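PDB 5X9J: isomerase prhC from Penicillium brasilianum, which acts as a homodimeric isomerase in the fungal biosynthesis of paraherquonin, a meroterpenoid with a highly congested hexacyclic skeleton. Local coordinates for residues N24-K29 and V102-K107; K36-I41 and F92-E97; Q61-F66 and E146-V151; N128-Q133 and D142-F147. All blocks are in the same frame, centred on the assembly; numbering follows the deposited sequence.

Interaction 1 of 4, residues N24-K29 and V102-K107; sequences NSTREK and VDEAAK
The first turn of helix 26-43, opened by a capping box, meets the end of strand 101-103 and the turn after it through Arg27 and Glu104, which form a side-on salt bridge. Arg27 NE lies 2.9 Å from Glu104 OE2, and Arg27 NH2 lies 3.0 Å from that same oxygen, so one carboxylate atom takes both bonds. Neither is straight: the N-H...O angles are both near 140°. The guanidinium and carboxylate planes stand 88° apart, and OE2 is tilted only slightly from the guanidinium plane, at its edge. Arg27 reaches this place with CG anti to the backbone N (chi1 172°) and a bend at chi3 that turns NE toward the glutamate. Val102 supports one face of the guanidinium, its CB 3.7 Å from Arg27 NH1. Beside this pair, the methyl of Thr26 packs against the turn: Thr26 CG2 is 3.7 Å from Glu104 O and 3.8 Å from Lys107 CD, the Thr26 and Lys107 side chains crossing at about a right angle. Lys107 curls back to give its NZ to Glu104 O at 3.0 Å, in the carbonyl plane. In the capping box, Glu28 N donates to Ser25 OG while Ser25 N donates to Glu28 OE2 at 3.0 Å. Arg27 NH2 also forms a salt bridge with Asp103 of the second subunit, and Asp103 here pairs with Arg27 of that subunit. The charge of Arg27 is thus shared between Glu104 and Asp103 of the second subunit, which would probably favour the ionised form of Glu104 and ties the helix start to the dimer interface.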
loop_
_atom_site.group_PDB
_atom_site.type_symbol
_atom_site.label_atom_id
_atom_site.label_comp_id
_atom_site.label_asym_id
_atom_site.label_seq_id
_atom_site.Cartn_x
_atom_site.Cartn_y
_atom_site.Cartn_z
ATOM N N ASN B 24 -15.006 15.712 20.840
ATOM C CA ASN B 24 -14.415 14.748 19.903
ATOM C C ASN B 24 -15.057 14.780 18.512
ATOM O O ASN B 24 -16.145 14.235 18.301
ATOM C CB ASN B 24 -14.516 13.327 20.458
ATOM C CG ASN B 24 -13.191 12.805 20.994
ATOM O OD1 ASN B 24 -12.112 13.279 20.622
ATOM N ND2 ASN B 24 -13.272 11.813 21.875
ATOM N N SER B 25 -14.372 15.402 17.557
ATOM C CA SER B 25 -14.836 15.390 16.179
ATOM C C SER B 25 -14.767 13.974 15.605
ATOM O O SER B 25 -14.138 13.065 16.169
ATOM C CB SER B 25 -14.000 16.338 15.321
ATOM O OG SER B 25 -12.644 15.922 15.313
ATOM N N THR B 26 -15.442 13.792 14.467
ATOM C CA THR B 26 -15.324 12.538 13.732
ATOM C C THR B 26 -13.876 12.274 13.337
ATOM O O THR B 26 -13.399 11.139 13.444
ATOM C CB THR B 26 -16.235 12.551 12.501
ATOM O OG1 THR B 26 -17.602 12.643 12.920
ATOM C CG2 THR B 26 -16.070 11.266 11.679
ATOM N N ARG B 27 -13.144 13.317 12.928
ATOM C CA ARG B 27 -11.748 13.117 12.545
ATOM C C ARG B 27 -10.936 12.547 13.705
ATOM O O ARG B 27 -10.156 11.603 13.522
ATOM C CB ARG B 27 -11.129 14.425 12.045
ATOM C CG ARG B 27 -9.613 14.331 11.814
ATOM C CD ARG B 27 -9.040 15.585 11.157
ATOM N NE ARG B 27 -9.647 15.752 9.854
ATOM C CZ ARG B 27 -9.065 15.452 8.697
ATOM N NH1 ARG B 27 -7.814 15.013 8.650
ATOM N NH2 ARG B 27 -9.743 15.629 7.575
ATOM N N GLU B 28 -11.131 13.085 14.914
ATOM C CA GLU B 28 -10.371 12.609 16.064
ATOM C C GLU B 28 -10.738 11.175 16.415
ATOM O O GLU B 28 -9.858 10.373 16.744
ATOM C CB GLU B 28 -10.592 13.532 17.266
ATOM C CG GLU B 28 -10.099 14.949 17.030
ATOM C CD GLU B 28 -10.512 15.911 18.136
ATOM O OE1 GLU B 28 -9.710 16.147 19.057
ATOM O OE2 GLU B 28 -11.645 16.424 18.092
ATOM N N LYS B 29 -12.031 10.835 16.361
ATOM C CA LYS B 29 -12.446 9.463 16.631
ATOM C C LYS B 29 -11.821 8.488 15.636
ATOM O O LYS B 29 -11.431 7.378 16.007
ATOM C CB LYS B 29 -13.969 9.337 16.579
ATOM C CG LYS B 29 -14.731 10.123 17.641
ATOM C CD LYS B 29 -16.218 9.810 17.540
ATOM C CE LYS B 29 -17.076 10.986 17.973
ATOM N NZ LYS B 29 -18.521 10.762 17.655
ATOM N N VAL B 102 -7.904 10.966 6.294
ATOM C CA VAL B 102 -9.087 10.763 7.134
ATOM C C VAL B 102 -10.337 11.218 6.382
ATOM O O VAL B 102 -10.460 12.397 6.026
ATOM C CB VAL B 102 -8.966 11.500 8.478
ATOM C CG1 VAL B 102 -10.051 11.027 9.420
ATOM C CG2 VAL B 102 -7.586 11.274 9.097
ATOM N N ASP B 103 -11.278 10.294 6.184
ATOM C CA ASP B 103 -12.516 10.541 5.429
ATOM C C ASP B 103 -13.675 10.566 6.430
ATOM O O ASP B 103 -14.266 9.533 6.744
ATOM C CB ASP B 103 -12.725 9.470 4.342
ATOM C CG ASP B 103 -13.840 9.833 3.342
ATOM O OD1 ASP B 103 -14.750 10.630 3.697
ATOM O OD2 ASP B 103 -13.803 9.316 2.195
ATOM N N GLU B 104 -14.003 11.768 6.914
ATOM C CA GLU B 104 -15.014 11.906 7.963
ATOM C C GLU B 104 -16.402 11.520 7.464
ATOM O O GLU B 104 -17.150 10.840 8.174
ATOM C CB GLU B 104 -15.008 13.337 8.492
ATOM C CG GLU B 104 -13.680 13.739 9.136
ATOM C CD GLU B 104 -13.513 15.249 9.246
ATOM O OE1 GLU B 104 -14.470 15.931 9.679
ATOM O OE2 GLU B 104 -12.428 15.757 8.881
ATOM N N ALA B 105 -16.752 11.917 6.237
ATOM C CA ALA B 105 -18.062 11.571 5.692
ATOM C C ALA B 105 -18.221 10.066 5.526
ATOM O O ALA B 105 -19.272 9.502 5.855
ATOM C CB ALA B 105 -18.274 12.280 4.356
ATOM N N ALA B 106 -17.196 9.391 5.016
ATOM C CA ALA B 106 -17.314 7.961 4.769
ATOM C C ALA B 106 -16.898 7.110 5.960
ATOM O O ALA B 106 -17.078 5.890 5.913
ATOM C CB ALA B 106 -16.487 7.565 3.539
ATOM N N LYS B 107 -16.358 7.720 7.019
ATOM C CA LYS B 107 -15.866 6.993 8.193
ATOM C C LYS B 107 -14.765 6.003 7.804
ATOM O O LYS B 107 -14.759 4.841 8.218
ATOM C CB LYS B 107 -17.005 6.283 8.932
ATOM C CG LYS B 107 -18.238 7.162 9.213
ATOM C CD LYS B 107 -17.955 8.239 10.231
ATOM C CE LYS B 107 -19.221 9.027 10.571
ATOM N NZ LYS B 107 -19.674 9.869 9.427
#

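Interaction 2 of 4, residues K36-I41 and F92-E97; sequences KFCSII and FWIIDE
Cys38 and Phe92 meet edge-on: the sulfur of Cys38 lies beside the rim of the Phe92 ring, 4.7 Å from its centroid and 78° off the ring normal. This is a Cys sulfur-aromatic contact made near the ring plane, with Cys38 SG 3.6 Å from Phe92 CD1. The sulfur is placed there by a chi1 of -69°, which sets it anti to the carbonyl carbon of Cys38. Cys38 SG also touches Ile94 CG1 at 3.5 Å, so one sulfur bridges two side chains of the strand. Ile41, one helical turn beyond Cys38, brings its CG2 branch to 3.7 Å from Phe92 CB, near the root of the side chain, while Phe37 reaches the far part of the ring, its CE1 lying 4.1 Å from Phe92 CE1. The two phenylalanine side chains run obliquely to each other. Within the helix, Ile41 CD1 sits over one face of the Phe37 ring, 3.4 Å above its plane and toward the rim. The side-chain contacts are apolar, and their spacing on the helix, at 37, 38 and 41, places three residues on one flank. The short helix and strand segments run nearly antiparallel, at 161°, with axes 6.9 Å apart at closest approach. Helix 26-43 thus lies against strand 90-94, which pairs with strand 108-119 in the mixed sheet; beyond it Phe92 reaches Ala113 and Cys115 of strand 108-119, and both Phe37 and Phe92 touch Val130 of strand 124-134.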
loop_
_atom_site.group_PDB
_atom_site.type_symbol
_atom_site.label_atom_id
_atom_site.label_comp_id
_atom_site.label_asym_id
_atom_site.label_seq_id
_atom_site.Cartn_x
_atom_site.Cartn_y
_atom_site.Cartn_z
ATOM N N LYS B 36 -5.787 2.795 18.134
ATOM C CA LYS B 36 -6.281 1.691 18.950
ATOM C C LYS B 36 -6.131 0.363 18.223
ATOM O O LYS B 36 -5.685 -0.635 18.805
ATOM C CB LYS B 36 -7.745 1.943 19.321
ATOM C CG LYS B 36 -8.381 0.824 20.137
ATOM C CD LYS B 36 -9.771 1.241 20.605
ATOM C CE LYS B 36 -10.368 0.216 21.572
ATOM N NZ LYS B 36 -11.787 0.557 21.872
ATOM N N PHE B 37 -6.533 0.332 16.946
ATOM C CA PHE B 37 -6.294 -0.828 16.093
ATOM C C PHE B 37 -4.847 -1.307 16.191
ATOM O O PHE B 37 -4.584 -2.490 16.430
ATOM C CB PHE B 37 -6.656 -0.459 14.647
ATOM C CG PHE B 37 -6.342 -1.529 13.640
ATOM C CD1 PHE B 37 -5.146 -1.503 12.927
ATOM C CD2 PHE B 37 -7.252 -2.542 13.384
ATOM C CE1 PHE B 37 -4.854 -2.485 11.985
ATOM C CE2 PHE B 37 -6.971 -3.532 12.434
ATOM C CZ PHE B 37 -5.764 -3.502 11.743
ATOM N N CYS B 38 -3.891 -0.387 16.045
ATOM C CA CYS B 38 -2.477 -0.768 16.081
ATOM C C CYS B 38 -2.045 -1.246 17.469
ATOM O O CYS B 38 -1.351 -2.260 17.592
ATOM C CB CYS B 38 -1.619 0.410 15.621
ATOM S SG CYS B 38 -1.844 0.774 13.833
ATOM N N SER B 39 -2.442 -0.529 18.523
ATOM C CA SER B 39 -2.058 -0.921 19.881
ATOM C C SER B 39 -2.628 -2.276 20.251
ATOM O O SER B 39 -1.951 -3.090 20.895
ATOM C CB SER B 39 -2.535 0.122 20.892
ATOM O OG SER B 39 -1.996 1.391 20.598
ATOM N N ILE B 40 -3.885 -2.524 19.881
ATOM C CA ILE B 40 -4.500 -3.818 20.169
ATOM C C ILE B 40 -3.710 -4.934 19.506
ATOM O O ILE B 40 -3.414 -5.964 20.124
ATOM C CB ILE B 40 -5.972 -3.834 19.722
ATOM C CG1 ILE B 40 -6.843 -3.080 20.730
ATOM C CG2 ILE B 40 -6.464 -5.268 19.567
ATOM C CD1 ILE B 40 -8.302 -2.971 20.308
ATOM N N ILE B 41 -3.356 -4.748 18.233
ATOM C CA ILE B 41 -2.545 -5.749 17.545
ATOM C C ILE B 41 -1.188 -5.898 18.222
ATOM O O ILE B 41 -0.687 -7.011 18.401
ATOM C CB ILE B 41 -2.396 -5.379 16.058
ATOM C CG1 ILE B 41 -3.669 -5.741 15.293
ATOM C CG2 ILE B 41 -1.176 -6.065 15.461
ATOM C CD1 ILE B 41 -3.702 -5.168 13.920
ATOM N N PHE B 92 3.354 -3.366 16.162
ATOM C CA PHE B 92 2.673 -2.769 15.013
ATOM C C PHE B 92 2.311 -1.345 15.412
ATOM O O PHE B 92 1.644 -1.144 16.432
ATOM C CB PHE B 92 1.427 -3.583 14.644
ATOM C CG PHE B 92 0.845 -3.271 13.275
ATOM C CD1 PHE B 92 -0.178 -2.340 13.131
ATOM C CD2 PHE B 92 1.284 -3.942 12.149
ATOM C CE1 PHE B 92 -0.729 -2.062 11.882
ATOM C CE2 PHE B 92 0.740 -3.672 10.896
ATOM C CZ PHE B 92 -0.265 -2.729 10.762
ATOM N N TRP B 93 2.771 -0.353 14.652
ATOM C CA TRP B 93 2.579 1.028 15.073
ATOM C C TRP B 93 2.471 1.941 13.857
ATOM O O TRP B 93 3.058 1.671 12.805
ATOM C CB TRP B 93 3.725 1.506 15.990
ATOM C CG TRP B 93 5.083 1.579 15.309
ATOM C CD1 TRP B 93 5.688 2.696 14.811
ATOM C CD2 TRP B 93 6.004 0.493 15.083
ATOM N NE1 TRP B 93 6.914 2.375 14.279
ATOM C CE2 TRP B 93 7.134 1.031 14.438
ATOM C CE3 TRP B 93 5.979 -0.875 15.364
ATOM C CZ2 TRP B 93 8.229 0.245 14.062
ATOM C CZ3 TRP B 93 7.069 -1.654 14.985
ATOM C CH2 TRP B 93 8.175 -1.090 14.343
ATOM N N ILE B 94 1.730 3.042 14.031
ATOM C CA ILE B 94 1.568 4.028 12.971
ATOM C C ILE B 94 2.848 4.838 12.818
ATOM O O ILE B 94 3.473 5.247 13.809
ATOM C CB ILE B 94 0.364 4.938 13.269
ATOM C CG1 ILE B 94 -0.906 4.109 13.369
ATOM C CG2 ILE B 94 0.200 5.992 12.178
ATOM C CD1 ILE B 94 -2.150 4.948 13.576
ATOM N N ILE B 95 3.260 5.044 11.566
ATOM C CA ILE B 95 4.406 5.877 11.223
ATOM C C ILE B 95 3.926 7.013 10.329
ATOM O O ILE B 95 2.850 6.945 9.721
ATOM C CB ILE B 95 5.520 5.086 10.503
ATOM C CG1 ILE B 95 4.980 4.492 9.189
ATOM C CG2 ILE B 95 6.091 3.992 11.418
ATOM C CD1 ILE B 95 6.052 3.836 8.285
ATOM N N ASP B 96 4.752 8.057 10.244
ATOM C CA ASP B 96 4.598 9.122 9.250
ATOM C C ASP B 96 3.175 9.676 9.282
ATOM O O ASP B 96 2.454 9.686 8.282
ATOM C CB ASP B 96 4.975 8.599 7.854
ATOM C CG ASP B 96 5.067 9.707 6.804
ATOM O OD1 ASP B 96 5.257 10.883 7.188
ATOM O OD2 ASP B 96 4.953 9.397 5.586
ATOM N N GLU B 97 2.772 10.108 10.478
ATOM C CA GLU B 97 1.372 10.400 10.752
ATOM C C GLU B 97 0.833 11.546 9.919
ATOM O O GLU B 97 -0.384 11.616 9.710
ATOM C CB GLU B 97 1.177 10.729 12.234
ATOM C CG GLU B 97 1.051 9.512 13.103
ATOM C CD GLU B 97 0.956 9.854 14.584
ATOM O OE1 GLU B 97 0.097 10.687 14.962
ATOM O OE2 GLU B 97 1.753 9.282 15.360
#

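Interaction 3 of 4, residues Q61-F66 and E146-V151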
loop_
_atom_site.group_PDB
_atom_site.type_symbol
_atom_site.label_atom_id
_atom_site.label_comp_id
_atom_site.label_asym_id
_atom_site.label_seq_id
_atom_site.Cartn_x
_atom_site.Cartn_y
_atom_site.Cartn_z
ATOM N N GLN B 61 -6.108 -8.544 2.213
ATOM C CA GLN B 61 -4.711 -8.315 1.874
ATOM C C GLN B 61 -4.645 -7.952 0.394
ATOM O O GLN B 61 -5.269 -8.616 -0.436
ATOM C CB GLN B 61 -3.872 -9.561 2.171
ATOM C CG GLN B 61 -4.038 -10.085 3.596
ATOM C CD GLN B 61 -3.425 -9.160 4.629
ATOM O OE1 GLN B 61 -4.043 -8.839 5.651
ATOM N NE2 GLN B 61 -2.197 -8.723 4.369
ATOM N N CYS B 62 -3.905 -6.897 0.064
ATOM C CA CYS B 62 -4.004 -6.288 -1.258
ATOM C C CYS B 62 -2.736 -6.430 -2.102
ATOM O O CYS B 62 -2.569 -5.692 -3.074
ATOM C CB CYS B 62 -4.375 -4.814 -1.119
ATOM S SG CYS B 62 -6.029 -4.567 -0.419
ATOM N N CYS B 63 -1.835 -7.346 -1.760
ATOM C CA CYS B 63 -0.713 -7.628 -2.641
ATOM C C CYS B 63 -1.036 -8.871 -3.449
ATOM O O CYS B 63 -1.141 -9.965 -2.872
ATOM C CB CYS B 63 0.580 -7.822 -1.852
ATOM S SG CYS B 63 1.110 -6.301 -1.014
ATOM N N PRO B 64 -1.197 -8.766 -4.770
ATOM C CA PRO B 64 -1.627 -9.933 -5.557
ATOM C C PRO B 64 -0.607 -11.052 -5.610
ATOM O O PRO B 64 -0.957 -12.153 -6.056
ATOM C CB PRO B 64 -1.877 -9.346 -6.957
ATOM C CG PRO B 64 -1.056 -8.085 -6.998
ATOM C CD PRO B 64 -1.086 -7.543 -5.583
ATOM N N SER B 65 0.640 -10.816 -5.191
ATOM C CA SER B 65 1.595 -11.917 -5.079
ATOM C C SER B 65 1.203 -12.901 -3.987
ATOM O O SER B 65 1.737 -14.013 -3.943
ATOM C CB SER B 65 2.997 -11.377 -4.788
ATOM O OG SER B 65 3.504 -10.753 -5.946
ATOM N N PHE B 66 0.322 -12.498 -3.085
ATOM C CA PHE B 66 -0.177 -13.343 -2.019
ATOM C C PHE B 66 -1.684 -13.459 -2.164
ATOM O O PHE B 66 -2.299 -12.815 -3.023
ATOM C CB PHE B 66 0.216 -12.780 -0.643
ATOM C CG PHE B 66 1.685 -12.906 -0.349
ATOM C CD1 PHE B 66 2.565 -11.890 -0.676
ATOM C CD2 PHE B 66 2.190 -14.068 0.212
ATOM C CE1 PHE B 66 3.920 -12.018 -0.420
ATOM C CE2 PHE B 66 3.544 -14.203 0.475
ATOM C CZ PHE B 66 4.409 -13.182 0.159
ATOM N N GLU B 146 -5.127 -4.071 3.717
ATOM C CA GLU B 146 -3.726 -3.946 4.085
ATOM C C GLU B 146 -2.829 -4.110 2.873
ATOM O O GLU B 146 -2.981 -5.064 2.106
ATOM C CB GLU B 146 -3.319 -4.968 5.153
ATOM C CG GLU B 146 -1.818 -4.891 5.447
ATOM C CD GLU B 146 -1.332 -5.822 6.561
ATOM O OE1 GLU B 146 -0.836 -5.288 7.581
ATOM O OE2 GLU B 146 -1.422 -7.070 6.408
ATOM N N PHE B 147 -1.895 -3.185 2.718
ATOM C CA PHE B 147 -0.772 -3.303 1.802
ATOM C C PHE B 147 0.498 -3.466 2.614
ATOM O O PHE B 147 0.678 -2.793 3.627
ATOM C CB PHE B 147 -0.618 -2.059 0.936
ATOM C CG PHE B 147 -1.708 -1.880 -0.043
ATOM C CD1 PHE B 147 -2.944 -1.401 0.362
ATOM C CD2 PHE B 147 -1.500 -2.195 -1.376
ATOM C CE1 PHE B 147 -3.972 -1.239 -0.557
ATOM C CE2 PHE B 147 -2.506 -2.033 -2.300
ATOM C CZ PHE B 147 -3.751 -1.556 -1.891
ATOM N N PHE B 148 1.385 -4.339 2.169
ATOM C CA PHE B 148 2.638 -4.541 2.874
ATOM C C PHE B 148 3.705 -4.714 1.814
ATOM O O PHE B 148 3.401 -4.819 0.626
ATOM C CB PHE B 148 2.570 -5.769 3.803
ATOM C CG PHE B 148 2.067 -6.999 3.105
ATOM C CD1 PHE B 148 0.709 -7.258 3.026
ATOM C CD2 PHE B 148 2.946 -7.856 2.463
ATOM C CE1 PHE B 148 0.241 -8.366 2.346
ATOM C CE2 PHE B 148 2.490 -8.958 1.780
ATOM C CZ PHE B 148 1.135 -9.225 1.724
ATOM N N ASP B 149 4.962 -4.742 2.238
ATOM C CA ASP B 149 6.046 -5.015 1.303
ATOM C C ASP B 149 6.086 -6.513 1.072
ATOM O O ASP B 149 6.414 -7.288 1.982
ATOM C CB ASP B 149 7.378 -4.492 1.828
ATOM C CG ASP B 149 8.500 -4.621 0.797
ATOM O OD1 ASP B 149 9.114 -3.585 0.478
ATOM O OD2 ASP B 149 8.757 -5.745 0.310
ATOM N N ALA B 150 5.742 -6.926 -0.146
ATOM C CA ALA B 150 5.609 -8.344 -0.432
ATOM C C ALA B 150 6.962 -9.036 -0.469
ATOM O O ALA B 150 7.040 -10.249 -0.247
ATOM C CB ALA B 150 4.866 -8.547 -1.760
ATOM N N VAL B 151 8.031 -8.298 -0.756
ATOM C CA VAL B 151 9.350 -8.925 -0.788
ATOM C C VAL B 151 9.840 -9.206 0.635
ATOM O O VAL B 151 10.418 -10.264 0.902
ATOM C CB VAL B 151 10.344 -8.051 -1.582
ATOM C CG1 VAL B 151 11.790 -8.477 -1.301
ATOM C CG2 VAL B 151 10.044 -8.146 -3.097
#
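Gln61 and Glu146 form a single parallel bridge, and two hydrogen bonds lie at it. Cys62 N donates to Glu146 O at 2.9 Å, a backbone bond beside the bridge. On the side chains, Gln61 NE2 donates a hydrogen bond to Glu146 OE2 at 2.7 Å, fairly straight at 162°. OE2 lies in the plane of the Gln61 amide and accepts with its anti lone pair; the amide and carboxylate planes are 81° apart. Gln61, bent at chi2, runs alongside Glu146 and points the same way, and Gln61 NE2 also comes within 3.2 Å of Phe148 CE1.

Cys62 CB lies over one face of the Phe147 ring, 3.5 Å from its centroid, as a CH-pi contact. Cys63 SG stands almost centrally over Phe148, 3.9 Å from the centroid and 6° off the normal.

Apolar packing completes the set. Phe66 CD1 is 3.8 Å from Phe148 CE2, the rings tilted obliquely, and Phe66 CE1 lies 3.8 Å from Ala150 CB. Lys153 of helix 150-162 adds a cation-pi contact with Phe66.

The arrangement is that of a parallel bridge from which one chain runs into a loop, through the type I turn Cys63-Phe66, and the other, through the N-cap Asp149, into helix 150-162, where Ser65 and Asp149 hydrogen-bond to Asp149 and Ser65 of the second subunit.

Interaction 4 of 4, residues N128-Q133 and D142-F147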
loop_
_atom_site.group_PDB
_atom_site.type_symbol
_atom_site.label_atom_id
_atom_site.label_comp_id
_atom_site.label_asym_id
_atom_site.label_seq_id
_atom_site.Cartn_x
_atom_site.Cartn_y
_atom_site.Cartn_z
ATOM N N ASN B 128 3.627 -0.873 6.003
ATOM C CA ASN B 128 2.273 -1.203 5.595
ATOM C C ASN B 128 1.506 0.068 5.268
ATOM O O ASN B 128 1.856 1.166 5.705
ATOM C CB ASN B 128 1.527 -1.979 6.708
ATOM C CG ASN B 128 2.312 -3.209 7.204
ATOM O OD1 ASN B 128 1.977 -4.349 6.878
ATOM N ND2 ASN B 128 3.362 -2.970 7.997
ATOM N N LEU B 129 0.435 -0.101 4.504
ATOM C CA LEU B 129 -0.611 0.906 4.382
ATOM C C LEU B 129 -1.910 0.216 4.767
ATOM O O LEU B 129 -2.239 -0.840 4.219
ATOM C CB LEU B 129 -0.669 1.490 2.965
ATOM C CG LEU B 129 -1.507 2.768 2.720
ATOM C CD1 LEU B 129 -3.016 2.492 2.773
ATOM C CD2 LEU B 129 -1.159 3.872 3.667
ATOM N N VAL B 130 -2.619 0.775 5.736
ATOM C CA VAL B 130 -3.845 0.173 6.243
ATOM C C VAL B 130 -4.986 1.133 5.951
ATOM O O VAL B 130 -4.863 2.335 6.191
ATOM C CB VAL B 130 -3.762 -0.126 7.751
ATOM C CG1 VAL B 130 -5.110 -0.680 8.263
ATOM C CG2 VAL B 130 -2.627 -1.130 8.044
ATOM N N ILE B 131 -6.092 0.611 5.432
ATOM C CA ILE B 131 -7.332 1.369 5.351
ATOM C C ILE B 131 -8.338 0.713 6.282
ATOM O O ILE B 131 -8.546 -0.502 6.214
ATOM C CB ILE B 131 -7.881 1.422 3.917
ATOM C CG1 ILE B 131 -6.869 2.082 2.976
ATOM C CG2 ILE B 131 -9.234 2.167 3.902
ATOM C CD1 ILE B 131 -7.331 2.089 1.490
ATOM N N LEU B 132 -8.973 1.507 7.133
ATOM C CA LEU B 132 -10.047 1.014 7.981
ATOM C C LEU B 132 -11.372 1.625 7.551
ATOM O O LEU B 132 -11.455 2.826 7.288
ATOM C CB LEU B 132 -9.802 1.341 9.455
ATOM C CG LEU B 132 -8.489 0.833 10.051
ATOM C CD1 LEU B 132 -8.348 1.314 11.503
ATOM C CD2 LEU B 132 -8.411 -0.684 9.983
ATOM N N GLN B 133 -12.395 0.786 7.473
ATOM C CA GLN B 133 -13.774 1.236 7.387
ATOM C C GLN B 133 -14.351 1.120 8.789
ATOM O O GLN B 133 -14.405 0.023 9.349
ATOM C CB GLN B 133 -14.587 0.397 6.395
ATOM C CG GLN B 133 -16.096 0.687 6.455
ATOM C CD GLN B 133 -16.432 2.036 5.864
ATOM O OE1 GLN B 133 -16.285 2.239 4.664
ATOM N NE2 GLN B 133 -16.858 2.979 6.705
ATOM N N ASP B 142 -15.218 -2.231 10.553
ATOM C CA ASP B 142 -16.074 -3.074 9.722
ATOM C C ASP B 142 -15.375 -3.572 8.464
ATOM O O ASP B 142 -15.878 -4.500 7.817
ATOM C CB ASP B 142 -17.357 -2.307 9.341
ATOM C CG ASP B 142 -18.397 -3.181 8.619
ATOM O OD1 ASP B 142 -18.661 -4.332 9.043
ATOM O OD2 ASP B 142 -18.950 -2.703 7.603
ATOM N N GLY B 143 -14.232 -2.989 8.108
ATOM C CA GLY B 143 -13.450 -3.438 6.974
ATOM C C GLY B 143 -11.992 -3.042 7.121
ATOM O O GLY B 143 -11.685 -1.970 7.644
ATOM N N ILE B 144 -11.087 -3.913 6.679
ATOM C CA ILE B 144 -9.647 -3.691 6.773
ATOM C C ILE B 144 -9.032 -4.043 5.427
ATOM O O ILE B 144 -9.252 -5.143 4.912
ATOM C CB ILE B 144 -9.001 -4.549 7.881
ATOM C CG1 ILE B 144 -9.657 -4.274 9.231
ATOM C CG2 ILE B 144 -7.482 -4.306 7.950
ATOM C CD1 ILE B 144 -9.486 -5.412 10.240
ATOM N N TRP B 145 -8.272 -3.111 4.859
ATOM C CA TRP B 145 -7.450 -3.363 3.683
ATOM C C TRP B 145 -6.002 -3.143 4.083
ATOM O O TRP B 145 -5.684 -2.133 4.720
ATOM C CB TRP B 145 -7.831 -2.432 2.526
ATOM C CG TRP B 145 -9.235 -2.661 2.034
ATOM C CD1 TRP B 145 -9.615 -3.363 0.920
ATOM C CD2 TRP B 145 -10.448 -2.200 2.655
ATOM N NE1 TRP B 145 -10.994 -3.362 0.813
ATOM C CE2 TRP B 145 -11.525 -2.653 1.857
ATOM C CE3 TRP B 145 -10.727 -1.451 3.804
ATOM C CZ2 TRP B 145 -12.860 -2.380 2.175
ATOM C CZ3 TRP B 145 -12.049 -1.176 4.116
ATOM C CH2 TRP B 145 -13.103 -1.642 3.302
ATOM N N GLU B 146 -5.127 -4.071 3.717
ATOM C CA GLU B 146 -3.726 -3.946 4.085
ATOM C C GLU B 146 -2.829 -4.110 2.873
ATOM O O GLU B 146 -2.981 -5.064 2.106
ATOM C CB GLU B 146 -3.319 -4.968 5.153
ATOM C CG GLU B 146 -1.818 -4.891 5.447
ATOM C CD GLU B 146 -1.332 -5.822 6.561
ATOM O OE1 GLU B 146 -0.836 -5.288 7.581
ATOM O OE2 GLU B 146 -1.422 -7.070 6.408
ATOM N N PHE B 147 -1.895 -3.185 2.718
ATOM C CA PHE B 147 -0.772 -3.303 1.802
ATOM C C PHE B 147 0.498 -3.466 2.614
ATOM O O PHE B 147 0.678 -2.793 3.627
ATOM C CB PHE B 147 -0.618 -2.059 0.936
ATOM C CG PHE B 147 -1.708 -1.880 -0.043
ATOM C CD1 PHE B 147 -2.944 -1.401 0.362
ATOM C CD2 PHE B 147 -1.500 -2.195 -1.376
ATOM C CE1 PHE B 147 -3.972 -1.239 -0.557
ATOM C CE2 PHE B 147 -2.506 -2.033 -2.300
ATOM C CZ PHE B 147 -3.751 -1.556 -1.891
#
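Trp145 and Ile131 face each other as an antiparallel hydrogen-bonded pair, and the tryptophan side chain extends outward from there. Trp145 CB lies 4.1 Å from Ile131 CB. Farther along, on the six-membered ring, Trp145 CE3 is 3.4 Å from Ile131 O, which lies at the ring edge in plane, and 3.9 Å from Ile131 CG2. Trp145 CZ3 then meets Gln133 CB at 3.8 Å, and CH2 stays close to that same carbon. With CG anti to the carbonyl carbon (chi1 -64°), the indole therefore runs along the partner strand and turns its rim to it.

The backbone supports this alignment: Ile131 N donates to Trp145 O at 2.9 Å and Trp145 N returns the bond to Ile131 O. At the hairpin end, Asp142 and Gly143 both face Gln133, a classic beta bulge. Gln133 O accepts there from Asp142 N at 2.7 Å and from Gly143 N at 3.3 Å. On the other face of the sheet from Trp145, Leu132 CD2 touches Ile144 CG1 at 3.9 Å, the two side chains lying side by side.

This hairpin, strands 124-134 and 141-148, lies between strand 108-119 on one side and strand 57-61 on the other. Val130, Leu132 and Ile144 pack on Phe37 of helix 26-43, whereas Trp145 stacks with Tyr60, and Leu129, Ile131 and Phe147 reach Leu129 of the second subunit.

All four interactions reach one mixed sheet. Interactions 3 and 4 share Glu146 and Phe147 on strand 141-148, their centres about 12 Å apart. Interaction 2 also lies about 12 Å from interaction 4, centre to centre, and touches it where Phe37 CE2 meets Ile144 CD1 at 3.8 Å, so helix 26-43 packs directly on the hairpin. The same helix carries interaction 1 at its start, about 17 Å from interaction 2 between centres. Interaction 1 joins interaction 4 through a probable hydrogen bond from Gln133 NE2 to Ala106 O, 3.0 Å. Interactions 1, 3 and 4 also touch the second subunit, distributing the dimer contacts over the sheet; interactions 1 and 3 lie about 27 Å apart between centres.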